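Local coordinates for protein CrmK (Actinoalloteichus sp. WH1-2216-6, PDB 5I1V) that is a flavoenzyme oxidase with covalently bound FAD that takes part in recycling a shunt product in caerulomycin biosynthesis, at residues A41-V44 against E45-E49; A366-C370 against P371-M375; R422-Y425 against R426-S430. One frame throughout, in Å; residues are numbered along the deposited sequence.

Interaction 1: A41-V44 against E45-E49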
ATOM      1  N   ALA A  41      22.333   2.648  18.860  1.00 22.37           N
ATOM      2  CA  ALA A  41      23.599   3.391  19.087  1.00 24.58           C
ATOM      3  C   ALA A  41      23.740   4.598  18.118  1.00 22.66           C
ATOM      4  O   ALA A  41      24.252   5.660  18.462  1.00 21.72           O
ATOM      5  CB  ALA A  41      24.794   2.463  18.918  1.00 25.06           C
ATOM      6  N   GLN A  42      23.255   4.432  16.901  1.00 21.04           N
ATOM      7  CA  GLN A  42      23.312   5.513  15.937  1.00 20.20           C
ATOM      8  C   GLN A  42      22.247   6.630  16.244  1.00 18.33           C
ATOM      9  O   GLN A  42      22.430   7.821  15.923  1.00 17.32           O
ATOM     10  CB  GLN A  42      23.185   4.922  14.546  1.00 20.78           C
ATOM     11  CG  GLN A  42      24.430   4.219  14.088  1.00 21.75           C
ATOM     12  CD  GLN A  42      24.250   3.548  12.739  1.00 23.56           C
ATOM     13  OE1 GLN A  42      23.180   3.622  12.128  1.00 23.59           O
ATOM     14  NE2 GLN A  42      25.286   2.883  12.272  1.00 24.45           N
ATOM     15  N   VAL A  43      21.140   6.241  16.852  1.00 17.83           N
ATOM     16  CA  VAL A  43      20.138   7.199  17.306  1.00 18.61           C
ATOM     17  C   VAL A  43      20.748   8.037  18.466  1.00 19.65           C
ATOM     18  O   VAL A  43      20.702   9.293  18.457  1.00 18.74           O
ATOM     19  CB  VAL A  43      18.851   6.502  17.714  1.00 18.11           C
ATOM     20  CG1 VAL A  43      17.890   7.507  18.335  1.00 18.14           C
ATOM     21  CG2 VAL A  43      18.239   5.780  16.527  1.00 17.88           C
ATOM     22  N   VAL A  44      21.388   7.354  19.423  1.00 17.73           N
ATOM     23  CA  VAL A  44      22.072   8.014  20.526  1.00 19.12           C
ATOM     24  C   VAL A  44      23.089   9.016  19.973  1.00 19.34           C
ATOM     25  O   VAL A  44      23.200  10.157  20.475  1.00 19.14           O
ATOM     26  CB  VAL A  44      22.784   7.006  21.448  1.00 20.02           C
ATOM     27  CG1 VAL A  44      23.781   7.691  22.370  1.00 23.06           C
ATOM     28  CG2 VAL A  44      21.757   6.235  22.255  1.00 20.31           C
ATOM     29  N   GLU A  45      23.817   8.615  18.972  1.00 18.38           N
ATOM     30  CA  GLU A  45      24.813   9.497  18.385  1.00 23.52           C
ATOM     31  C   GLU A  45      24.190  10.697  17.706  1.00 22.10           C
ATOM     32  O   GLU A  45      24.659  11.817  17.883  1.00 21.84           O
ATOM     33  CB  GLU A  45      25.680   8.727  17.404  1.00 30.29           C
ATOM     34  CG  GLU A  45      26.962   9.411  17.001  1.00 39.06           C
ATOM     35  CD  GLU A  45      27.713   8.620  15.924  1.00 47.55           C
ATOM     36  OE1 GLU A  45      27.663   7.348  15.917  1.00 50.84           O
ATOM     37  OE2 GLU A  45      28.329   9.281  15.062  1.00 51.10           O
ATOM     38  N   ALA A  46      23.088  10.484  17.003  1.00 19.44           N
ATOM     39  CA  ALA A  46      22.408  11.588  16.346  1.00 20.82           C
ATOM     40  C   ALA A  46      21.895  12.582  17.354  1.00 21.05           C
ATOM     41  O   ALA A  46      22.078  13.783  17.196  1.00 20.70           O
ATOM     42  CB  ALA A  46      21.263  11.068  15.502  1.00 21.30           C
ATOM     43  N   VAL A  47      21.278  12.091  18.422  1.00 18.76           N
ATOM     44  CA  VAL A  47      20.754  12.966  19.430  1.00 18.56           C
ATOM     45  C   VAL A  47      21.859  13.729  20.169  1.00 20.33           C
ATOM     46  O   VAL A  47      21.707  14.920  20.454  1.00 20.91           O
ATOM     47  CB  VAL A  47      19.863  12.168  20.401  1.00 19.30           C
ATOM     48  CG1 VAL A  47      19.428  12.992  21.603  1.00 21.02           C
ATOM     49  CG2 VAL A  47      18.649  11.676  19.671  1.00 19.20           C
ATOM     50  N   SER A  48      22.924  13.017  20.535  1.00 20.40           N
ATOM     51  CA  SER A  48      24.047  13.585  21.248  1.00 24.53           C
ATOM     52  C   SER A  48      24.710  14.740  20.456  1.00 24.16           C
ATOM     53  O   SER A  48      24.982  15.784  21.029  1.00 23.31           O
ATOM     54  CB  SER A  48      25.034  12.485  21.610  1.00 27.63           C
ATOM     55  OG  SER A  48      26.140  13.088  22.238  1.00 37.75           O
ATOM     56  N   GLU A  49      24.814  14.608  19.138  1.00 24.62           N
ATOM     57  CA  GLU A  49      25.293  15.702  18.276  1.00 25.97           C
ATOM     58  C   GLU A  49      24.399  16.940  18.367  1.00 25.80           C
ATOM     59  O   GLU A  49      24.911  18.074  18.544  1.00 24.52           O
ATOM     60  CB  GLU A  49      25.400  15.235  16.825  1.00 27.97           C
ATOM     61  CG  GLU A  49      26.531  14.224  16.611  1.00 31.24           C
ATOM     62  CD  GLU A  49      26.450  13.474  15.262  1.00 35.93           C
ATOM     63  OE1 GLU A  49      25.451  13.604  14.511  1.00 38.62           O
ATOM     64  OE2 GLU A  49      27.395  12.729  14.958  1.00 38.12           O
TER
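Val-43 and Val-47 meet one helical turn apart, and the backbone bonds around them carry most of this local contact. Four successive i to i+4 bonds cross from 41-44 to 45-49. The straightest joins Val-47 N to Val-43 O at 2.9 Å, with an N-H...O angle of 168°, and Ser-48 N reaches Val-44 O over 2.9 Å. At the start of the segment the donors approach further out of the carbonyl plane: Ala-46 N stands 35° above that of Gln-42.

The apolar contacts follow the same spacing. Val-43 CG1 and Val-47 CG2 are 4.4 Å apart, a loose touch, while CG2 also rests 3.4 Å from Val-43 O. In Val-47 this methyl lies beside the backbone N because CG1 is anti to it (chi1 172°), which turns CG2 back toward the preceding turn. Within the FAD-binding domain of this PCMH-type flavoprotein, helix 40-52 lays these branched residues on the antiparallel sheet: Val-43, Val-44 and Val-47 pack on Val-158, Val-160, Val-166 and Val-196. The Val-43 side chain lies about 8 Å from the FAD.

Gln-42 ties its amide to Tyr-38 N and Arg-4 O, a place suited to a group that accepts and donates at once.

Interaction 2: A366-C370 against P371-M375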
ATOM      1  N   ALA A 366     -23.536  24.231  -1.360  1.00 45.17           N
ATOM      2  CA  ALA A 366     -23.149  24.108  -2.781  1.00 43.81           C
ATOM      3  C   ALA A 366     -22.050  25.073  -3.229  1.00 40.78           C
ATOM      4  O   ALA A 366     -21.470  24.903  -4.279  1.00 40.23           O
ATOM      5  CB  ALA A 366     -24.377  24.238  -3.674  1.00 48.15           C
ATOM      6  N   ASP A 367     -21.734  26.086  -2.434  1.00 42.50           N
ATOM      7  CA  ASP A 367     -20.629  26.989  -2.773  1.00 43.40           C
ATOM      8  C   ASP A 367     -19.237  26.381  -2.446  1.00 46.75           C
ATOM      9  O   ASP A 367     -18.213  27.064  -2.511  1.00 44.89           O
ATOM     10  CB  ASP A 367     -20.809  28.354  -2.067  1.00 47.12           C
ATOM     11  CG  ASP A 367     -20.710  28.261  -0.523  1.00 52.88           C
ATOM     12  OD1 ASP A 367     -20.401  27.171   0.003  1.00 58.45           O
ATOM     13  OD2 ASP A 367     -20.933  29.281   0.171  1.00 49.68           O
ATOM     14  N   TYR A 368     -19.199  25.107  -2.081  1.00 45.70           N
ATOM     15  CA  TYR A 368     -17.942  24.437  -1.738  1.00 44.12           C
ATOM     16  C   TYR A 368     -17.856  23.194  -2.600  1.00 42.49           C
ATOM     17  O   TYR A 368     -18.866  22.606  -2.952  1.00 43.04           O
ATOM     18  CB  TYR A 368     -17.940  24.081  -0.253  1.00 42.32           C
ATOM     19  CG  TYR A 368     -16.691  23.352   0.221  1.00 42.89           C
ATOM     20  CD1 TYR A 368     -15.471  24.010   0.305  1.00 41.23           C
ATOM     21  CD2 TYR A 368     -16.748  22.015   0.605  1.00 41.08           C
ATOM     22  CE1 TYR A 368     -14.325  23.344   0.736  1.00 40.80           C
ATOM     23  CE2 TYR A 368     -15.615  21.342   1.038  1.00 40.16           C
ATOM     24  CZ  TYR A 368     -14.400  22.010   1.112  1.00 39.55           C
ATOM     25  OH  TYR A 368     -13.238  21.363   1.552  1.00 38.14           O
ATOM     26  N   HIS A 369     -16.652  22.796  -2.973  1.00 43.82           N
ATOM     27  CA  HIS A 369     -16.497  21.550  -3.713  1.00 44.81           C
ATOM     28  C   HIS A 369     -15.242  20.826  -3.209  1.00 43.53           C
ATOM     29  O   HIS A 369     -14.138  21.369  -3.204  1.00 38.33           O
ATOM     30  CB  HIS A 369     -16.448  21.793  -5.222  1.00 48.82           C
ATOM     31  CG  HIS A 369     -16.132  20.561  -6.023  1.00 53.50           C
ATOM     32  ND1 HIS A 369     -14.853  20.051  -6.126  1.00 56.84           N
ATOM     33  CD2 HIS A 369     -16.924  19.737  -6.752  1.00 55.12           C
ATOM     34  CE1 HIS A 369     -14.872  18.966  -6.882  1.00 57.61           C
ATOM     35  NE2 HIS A 369     -16.118  18.751  -7.269  1.00 57.80           N
ATOM     36  N   CYS A 370     -15.435  19.609  -2.732  1.00 39.13           N
ATOM     37  CA  CYS A 370     -14.314  18.788  -2.344  1.00 37.33           C
ATOM     38  C   CYS A 370     -14.855  17.427  -1.968  1.00 33.80           C
ATOM     39  O   CYS A 370     -15.404  17.237  -0.875  1.00 32.59           O
ATOM     40  CB  CYS A 370     -13.535  19.445  -1.209  1.00 35.75           C
ATOM     41  SG  CYS A 370     -12.160  18.465  -0.563  1.00 41.58           S
ATOM     42  N   PRO A 371     -14.759  16.482  -2.899  1.00 34.27           N
ATOM     43  CA  PRO A 371     -15.320  15.167  -2.668  1.00 33.43           C
ATOM     44  C   PRO A 371     -14.563  14.411  -1.559  1.00 35.38           C
ATOM     45  O   PRO A 371     -15.096  13.436  -1.036  1.00 30.23           O
ATOM     46  CB  PRO A 371     -15.140  14.446  -4.014  1.00 36.48           C
ATOM     47  CG  PRO A 371     -14.770  15.485  -4.992  1.00 35.63           C
ATOM     48  CD  PRO A 371     -14.133  16.599  -4.223  1.00 36.09           C
ATOM     49  N   SER A 372     -13.344  14.845  -1.216  1.00 34.97           N
ATOM     50  CA  SER A 372     -12.671  14.290  -0.020  1.00 38.29           C
ATOM     51  C   SER A 372     -13.093  14.849   1.328  1.00 35.96           C
ATOM     52  O   SER A 372     -12.714  14.291   2.349  1.00 43.16           O
ATOM     53  CB  SER A 372     -11.176  14.432  -0.137  1.00 37.74           C
ATOM     54  OG  SER A 372     -10.821  13.874  -1.358  1.00 36.94           O
ATOM     55  N   ALA A 373     -13.873  15.921   1.366  1.00 31.55           N
ATOM     56  CA  ALA A 373     -14.291  16.469   2.629  1.00 28.79           C
ATOM     57  C   ALA A 373     -15.343  15.587   3.292  1.00 28.17           C
ATOM     58  O   ALA A 373     -16.306  15.170   2.653  1.00 27.32           O
ATOM     59  CB  ALA A 373     -14.820  17.880   2.444  1.00 31.83           C
ATOM     60  N   ALA A 374     -15.163  15.321   4.581  1.00 26.89           N
ATOM     61  CA  ALA A 374     -16.041  14.411   5.324  1.00 26.40           C
ATOM     62  C   ALA A 374     -15.933  14.586   6.826  1.00 27.29           C
ATOM     63  O   ALA A 374     -14.915  15.061   7.348  1.00 27.61           O
ATOM     64  CB  ALA A 374     -15.766  12.982   4.959  1.00 25.33           C
ATOM     65  N   MET A 375     -17.012  14.224   7.506  1.00 26.92           N
ATOM     66  CA  MET A 375     -16.911  13.847   8.887  1.00 28.44           C
ATOM     67  C   MET A 375     -17.319  12.390   9.000  1.00 27.53           C
ATOM     68  O   MET A 375     -18.077  11.857   8.178  1.00 29.49           O
ATOM     69  CB  MET A 375     -17.664  14.787   9.849  1.00 30.94           C
ATOM     70  CG  MET A 375     -19.155  14.862   9.696  1.00 33.01           C
ATOM     71  SD  MET A 375     -19.854  16.025  10.907  1.00 34.66           S
ATOM     72  CE  MET A 375     -19.437  15.181  12.440  1.00 36.70           C
TER
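Cys-370 and Ala-373 are the ends of a type I beta turn that reverses the chain just before strand 374-379. Ala-373 N donates to Cys-370 O over 3.0 Å with an N-H...O angle of 160°, and the donor stands well above the carbonyl plane. Pro-371 and Ser-372 take the two corners. Proline suits the first because its ring already holds phi near the -68° found here, and it has no N-H that would need a partner.

The Cys-370 sulfur lies alongside the turn's backbone. With SG anti to the backbone N (chi1 176°) and therefore beside the carbonyl carbon, the sulfur is carried forward along the chain, to 4.1 Å from Ala-373 CB and 3.6 Å from Ala-373 N. Ala-373 CB also meets the Tyr-368 ring at its edge, near the ring plane, 3.8 Å from CE2; the small methyl touches both the phenol edge and the sulfur. Just before the turn, His-369 CE1 lies 3.6 Å from Pro-371 CD, the two rings meeting at a slant.

Tyr-368 is fixed by more than this edge: its OH is hydrogen-bonded to His-417 ND1, and its ring stacks with Trp-420 and meets His-272 edge-to-face. Ala-373 in turn shares a backbone hydrogen bond with His-272. Away from the annotated FAD sites, this is a proline-containing type I turn that leads the loop after helix 353-364 into a central strand of the large antiparallel sheet, beneath helix 414-428.

Interaction 3: R422-Y425 against R426-S430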
ATOM      1  N   ARG A 422     -12.835  24.276   9.496  1.00 26.71           N
ATOM      2  CA  ARG A 422     -12.875  25.040  10.720  1.00 27.58           C
ATOM      3  C   ARG A 422     -14.281  25.459  11.112  1.00 29.57           C
ATOM      4  O   ARG A 422     -14.653  25.414  12.289  1.00 28.25           O
ATOM      5  CB  ARG A 422     -11.986  26.246  10.618  1.00 30.17           C
ATOM      6  CG  ARG A 422     -10.522  25.886  10.815  1.00 30.90           C
ATOM      7  CD  ARG A 422      -9.636  26.990  10.302  1.00 32.95           C
ATOM      8  NE  ARG A 422      -8.260  26.684  10.594  1.00 34.80           N
ATOM      9  CZ  ARG A 422      -7.238  27.330  10.065  1.00 37.96           C
ATOM     10  NH1 ARG A 422      -7.438  28.339   9.216  1.00 35.76           N
ATOM     11  NH2 ARG A 422      -6.017  26.969  10.407  1.00 37.65           N
ATOM     12  N   GLU A 423     -15.045  25.857  10.105  1.00 32.14           N
ATOM     13  CA  GLU A 423     -16.409  26.350  10.333  1.00 33.35           C
ATOM     14  C   GLU A 423     -17.379  25.222  10.676  1.00 30.53           C
ATOM     15  O   GLU A 423     -18.167  25.363  11.618  1.00 30.66           O
ATOM     16  CB  GLU A 423     -16.870  27.172   9.126  1.00 34.33           C
ATOM     17  CG  GLU A 423     -16.151  28.517   9.105  1.00 37.95           C
ATOM     18  CD  GLU A 423     -16.660  29.518   8.067  1.00 43.73           C
ATOM     19  OE1 GLU A 423     -17.415  29.119   7.140  1.00 45.37           O
ATOM     20  OE2 GLU A 423     -16.241  30.709   8.154  1.00 44.96           O
ATOM     21  N   ILE A 424     -17.293  24.088   9.972  1.00 29.55           N
ATOM     22  CA  ILE A 424     -18.169  22.966  10.323  1.00 27.88           C
ATOM     23  C   ILE A 424     -17.926  22.507  11.751  1.00 28.81           C
ATOM     24  O   ILE A 424     -18.881  22.232  12.479  1.00 30.03           O
ATOM     25  CB  ILE A 424     -18.123  21.783   9.354  1.00 30.12           C
ATOM     26  CG1 ILE A 424     -19.170  20.732   9.760  1.00 30.32           C
ATOM     27  CG2 ILE A 424     -16.729  21.131   9.264  1.00 28.53           C
ATOM     28  CD1 ILE A 424     -19.368  19.636   8.718  1.00 30.09           C
ATOM     29  N   TYR A 425     -16.647  22.408  12.158  1.00 27.53           N
ATOM     30  CA  TYR A 425     -16.307  21.910  13.480  1.00 27.71           C
ATOM     31  C   TYR A 425     -16.701  22.937  14.523  1.00 29.61           C
ATOM     32  O   TYR A 425     -17.196  22.574  15.586  1.00 30.10           O
ATOM     33  CB  TYR A 425     -14.807  21.649  13.528  1.00 27.42           C
ATOM     34  CG  TYR A 425     -14.220  21.012  14.742  1.00 26.00           C
ATOM     35  CD1 TYR A 425     -14.062  19.621  14.810  1.00 23.89           C
ATOM     36  CD2 TYR A 425     -13.691  21.785  15.764  1.00 24.84           C
ATOM     37  CE1 TYR A 425     -13.435  19.031  15.913  1.00 22.43           C
ATOM     38  CE2 TYR A 425     -13.075  21.200  16.853  1.00 24.19           C
ATOM     39  CZ  TYR A 425     -12.950  19.821  16.909  1.00 22.46           C
ATOM     40  OH  TYR A 425     -12.293  19.302  17.986  1.00 23.94           O
ATOM     41  N   ARG A 426     -16.493  24.213  14.228  1.00 32.00           N
ATOM     42  CA  ARG A 426     -16.862  25.244  15.189  1.00 35.63           C
ATOM     43  C   ARG A 426     -18.372  25.265  15.386  1.00 34.87           C
ATOM     44  O   ARG A 426     -18.838  25.327  16.502  1.00 35.49           O
ATOM     45  CB  ARG A 426     -16.407  26.640  14.784  1.00 39.92           C
ATOM     46  CG  ARG A 426     -16.920  27.694  15.773  1.00 43.50           C
ATOM     47  CD  ARG A 426     -16.925  29.090  15.190  1.00 47.41           C
ATOM     48  NE  ARG A 426     -17.620  29.166  13.911  1.00 49.30           N
ATOM     49  CZ  ARG A 426     -17.367  30.087  12.977  1.00 56.86           C
ATOM     50  NH1 ARG A 426     -16.437  31.036  13.177  1.00 54.40           N
ATOM     51  NH2 ARG A 426     -18.045  30.061  11.829  1.00 57.13           N
ATOM     52  N   ASP A 427     -19.117  25.194  14.301  1.00 36.83           N
ATOM     53  CA  ASP A 427     -20.579  25.264  14.391  1.00 37.85           C
ATOM     54  C   ASP A 427     -21.150  24.060  15.109  1.00 38.51           C
ATOM     55  O   ASP A 427     -21.988  24.213  16.006  1.00 36.51           O
ATOM     56  CB  ASP A 427     -21.177  25.407  13.004  1.00 41.32           C
ATOM     57  CG  ASP A 427     -20.948  26.798  12.406  1.00 43.29           C
ATOM     58  OD1 ASP A 427     -20.401  27.701  13.096  1.00 45.25           O
ATOM     59  OD2 ASP A 427     -21.338  26.986  11.231  1.00 45.54           O
ATOM     60  N   ILE A 428     -20.648  22.863  14.769  1.00 32.50           N
ATOM     61  CA  ILE A 428     -21.079  21.662  15.472  1.00 32.68           C
ATOM     62  C   ILE A 428     -20.823  21.848  16.978  1.00 30.80           C
ATOM     63  O   ILE A 428     -21.662  21.436  17.788  1.00 32.35           O
ATOM     64  CB  ILE A 428     -20.478  20.370  14.870  1.00 30.86           C
ATOM     65  CG1 ILE A 428     -21.201  20.035  13.584  1.00 32.73           C
ATOM     66  CG2 ILE A 428     -20.602  19.188  15.826  1.00 33.50           C
ATOM     67  CD1 ILE A 428     -20.532  18.963  12.759  1.00 32.91           C
ATOM     68  N   HIS A 429     -19.734  22.519  17.367  1.00 30.31           N
ATOM     69  CA  HIS A 429     -19.432  22.683  18.793  1.00 33.09           C
ATOM     70  C   HIS A 429     -19.733  24.078  19.369  1.00 32.96           C
ATOM     71  O   HIS A 429     -19.108  24.464  20.348  1.00 34.12           O
ATOM     72  CB  HIS A 429     -17.956  22.317  19.089  1.00 32.72           C
ATOM     73  CG  HIS A 429     -17.613  20.913  18.718  1.00 31.10           C
ATOM     74  ND1 HIS A 429     -17.089  20.577  17.493  1.00 30.44           N
ATOM     75  CD2 HIS A 429     -17.790  19.746  19.385  1.00 33.15           C
ATOM     76  CE1 HIS A 429     -16.911  19.271  17.437  1.00 32.86           C
ATOM     77  NE2 HIS A 429     -17.364  18.739  18.559  1.00 30.02           N
ATOM     78  N   SER A 430     -20.669  24.820  18.780  1.00 36.79           N
ATOM     79  CA  SER A 430     -20.881  26.224  19.177  1.00 39.53           C
ATOM     80  C   SER A 430     -21.385  26.393  20.616  1.00 40.58           C
ATOM     81  O   SER A 430     -21.164  27.441  21.229  1.00 44.02           O
ATOM     82  CB  SER A 430     -21.801  26.965  18.194  1.00 38.70           C
ATOM     83  OG  SER A 430     -23.060  26.350  18.121  1.00 41.87           O
TER
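Tyr-425 O is gripped by two donors of one residue: His-429 ND1 at 2.8 Å and His-429 N at 3.1 Å. The imidazole bond is the straighter, with an N-H...O angle of 156°, while the backbone bond is more bent, and the oxygen lies close to the imidazole plane. The histidine thus uses its side chain to bond again to the carbonyl that its own amide reaches, just where the chain leaves helical geometry. CG lies beside the backbone N (chi1 -59°), which swings the ring back over the preceding turn.

That same swing brings His-429 CE1 over one face of Tyr-425, toward the rim and 3.8 Å from Tyr-425 CE1. The rings form an edge-to-face pair whose planes are 51° apart. Tyr-425 is anchored further by its OH, bonded to Ser-344 O, by a cation-pi contact with Lys-343 and by an edge-to-face pairing with Tyr-404.

On the apolar side, Ile-424 and Ile-428 run alongside each other in the same direction, with CG1 of the first 3.7 Å from CD1 of the second; both rest on helix 353-364, and Ile-428 also on Tyr-404 of strand 400-408. On the polar side, Arg-426 bends at chi3, so that NE can form a salt bridge with Asp-427 OD1 at 3.2 Å. Its NH2 lies 3.7 Å from Glu-423 CG and farther from the carboxylate. Asp-427 OD2 is taken by His-362 of the neighbouring helix.

Because ND1 is the donor to the carbonyl, the bond implies a proton on ND1, and says nothing of NE2; it also fastens this turn of backbone, with the ring held against Tyr-425.

Along the chain the three contacts come in series, none nested in or crossing another, and each closes only a few residues of backbone. Interaction 1 lies on helix 40-52, over the sheet of the FAD-binding domain. More than 300 residues later, interaction 2 turns the loop after helix 353-364 into strand 374-379, and interaction 3 follows on helix 414-428. The centres of interactions 1 and 2 are about 45 Å apart, whereas those of 2 and 3 are about 15 Å apart and the two touch: Met-375 SD packs 3.5 Å from Ile-428 CD1. That contact joins strand 374-379 of the large antiparallel sheet to the helix covering it.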